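Local atomic coordinates of isochorismatase family protein family (Burkholderia thailandensis, PDB entry 3TXY), a protein that is of unknown function but belongs to the isochorismatase family and may be a hydrolase. Residues A15-D20 with T127-T132. Numbering follows the deposited sequence.
Sequences ALVAID and TDIVLT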
# COMPACT_ATOMS: atom_id res chain seq x y z
N ALA A 15 -9.95 -3.88 17.25
CA ALA A 15 -8.68 -4.50 17.62
C ALA A 15 -7.52 -3.51 17.53
O ALA A 15 -7.53 -2.58 16.71
CB ALA A 15 -8.41 -5.70 16.72
N LEU A 16 -6.53 -3.73 18.40
CA LEU A 16 -5.24 -3.03 18.37
C LEU A 16 -4.27 -3.88 17.56
O LEU A 16 -4.11 -5.06 17.84
CB LEU A 16 -4.69 -2.82 19.79
CG LEU A 16 -3.44 -1.94 19.93
CD1 LEU A 16 -3.70 -0.48 19.59
CD2 LEU A 16 -2.89 -2.03 21.36
N VAL A 17 -3.64 -3.29 16.55
CA VAL A 17 -2.67 -3.99 15.70
C VAL A 17 -1.37 -3.18 15.70
O VAL A 17 -1.37 -2.03 15.29
CB VAL A 17 -3.19 -4.13 14.25
CG1 VAL A 17 -2.14 -4.82 13.36
CG2 VAL A 17 -4.50 -4.91 14.26
N ALA A 18 -0.30 -3.79 16.20
CA ALA A 18 0.97 -3.10 16.43
C ALA A 18 2.04 -3.70 15.53
O ALA A 18 2.28 -4.91 15.58
CB ALA A 18 1.38 -3.27 17.90
N ILE A 19 2.68 -2.86 14.71
CA ILE A 19 3.58 -3.35 13.66
C ILE A 19 5.06 -3.26 14.04
O ILE A 19 5.56 -2.17 14.30
CB ILE A 19 3.40 -2.56 12.35
CG1 ILE A 19 1.93 -2.54 11.87
CG2 ILE A 19 4.29 -3.14 11.27
CD1 ILE A 19 1.31 -3.92 11.70
N ASP A 20 5.73 -4.41 14.04
CA ASP A 20 7.20 -4.55 14.04
C ASP A 20 7.88 -3.94 15.27
O ASP A 20 8.99 -3.43 15.19
CB ASP A 20 7.82 -3.97 12.76
CG ASP A 20 7.60 -4.85 11.55
OD1 ASP A 20 7.33 -6.06 11.72
OD2 ASP A 20 7.69 -4.33 10.42
N THR A 127 -14.28 -5.13 13.10
CA THR A 127 -14.60 -4.24 12.00
C THR A 127 -13.64 -3.05 11.91
O THR A 127 -13.51 -2.45 10.84
CB THR A 127 -16.02 -3.68 12.14
OG1 THR A 127 -16.10 -2.95 13.37
CG2 THR A 127 -17.04 -4.83 12.15
N ASP A 128 -12.97 -2.72 13.03
CA ASP A 128 -12.18 -1.51 13.17
C ASP A 128 -10.79 -1.93 13.66
O ASP A 128 -10.67 -2.79 14.55
CB ASP A 128 -12.79 -0.58 14.24
CG ASP A 128 -14.14 0.05 13.83
OD1 ASP A 128 -14.93 -0.59 13.09
OD2 ASP A 128 -14.41 1.19 14.29
N ILE A 129 -9.74 -1.35 13.09
CA ILE A 129 -8.38 -1.56 13.61
C ILE A 129 -7.73 -0.25 14.02
O ILE A 129 -7.86 0.77 13.33
CB ILE A 129 -7.45 -2.41 12.70
CG1 ILE A 129 -7.07 -1.70 11.40
CG2 ILE A 129 -8.08 -3.77 12.39
CD1 ILE A 129 -6.02 -2.47 10.60
N VAL A 130 -7.06 -0.29 15.17
CA VAL A 130 -6.24 0.80 15.65
C VAL A 130 -4.80 0.37 15.45
O VAL A 130 -4.35 -0.64 15.99
CB VAL A 130 -6.57 1.14 17.12
CG1 VAL A 130 -5.53 2.12 17.69
CG2 VAL A 130 -7.99 1.71 17.19
N LEU A 131 -4.08 1.16 14.65
CA LEU A 131 -2.76 0.83 14.18
C LEU A 131 -1.65 1.65 14.84
O LEU A 131 -1.72 2.87 14.93
CB LEU A 131 -2.74 1.04 12.67
CG LEU A 131 -2.04 0.14 11.67
CD1 LEU A 131 -2.06 -1.36 11.97
CD2 LEU A 131 -2.69 0.42 10.30
N THR A 132 -0.65 0.94 15.36
CA THR A 132 0.58 1.54 15.84
C THR A 132 1.76 0.83 15.20
O THR A 132 1.62 -0.24 14.60
CB THR A 132 0.71 1.45 17.38
OG1 THR A 132 1.18 0.14 17.77
CG2 THR A 132 -0.60 1.72 18.05
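With chi1 at -172°, Leu-16 swings CG anti to its backbone nitrogen and brings CD1 to Val-130, 3.7 Å from CG1, a branch likewise anti to its own N; the two side chains cross at a slant. CD1 also reaches toward the methyl CG2 of Thr-132, two residues along. On the other face, chi1 of Leu-131 (-141°), well short of fully anti, and chi2 (37°) together turn CD1 toward Val-17: it leans over the Val-17 carbonyl oxygen at 3.5 Å and lies against Val-17 CG1 at 3.7 Å, the two side chains running alongside each other and pointing the same way. The same methyl touches CG1 of Ile-19 more loosely, while the other branch of Val-17, CG2, rests on CB of Ile-129 at 4.2 Å.

Between these two layers of side chains, strands 15-19 and 128-132 run parallel in simple register: Ala-15 pairs with Ile-129 and Ala-18 with Thr-132. Five backbone hydrogen bonds join them, Val-17 both donating to Val-130 O (N to O 2.8 Å) and accepting from Thr-132 N. The bond from Ile-19 N to Thr-132 O is equally short, but the donor comes in well out of the carbonyl plane. The hydroxyl OG1 of Thr-132 sits 3.4 Å from Ala-18 CB and is hydrogen-bonded to Thr-42 of helix 35-51.

That helix packs on the Leu-16 and Ala-18 face, whereas helix 136-149 lies against Ile-129 and Leu-131. Asp-20, salt-bridged to Lys-106, marks the C-terminal end of the strands, where relatives in this family have their active site. Strands 14-19 and 128-134 are thus the central pair of a six-stranded parallel sheet of order 3-2-1-4-5-6, sandwiched between helices in the Rossmann-like alpha/beta/alpha fold of the isochorismatase family.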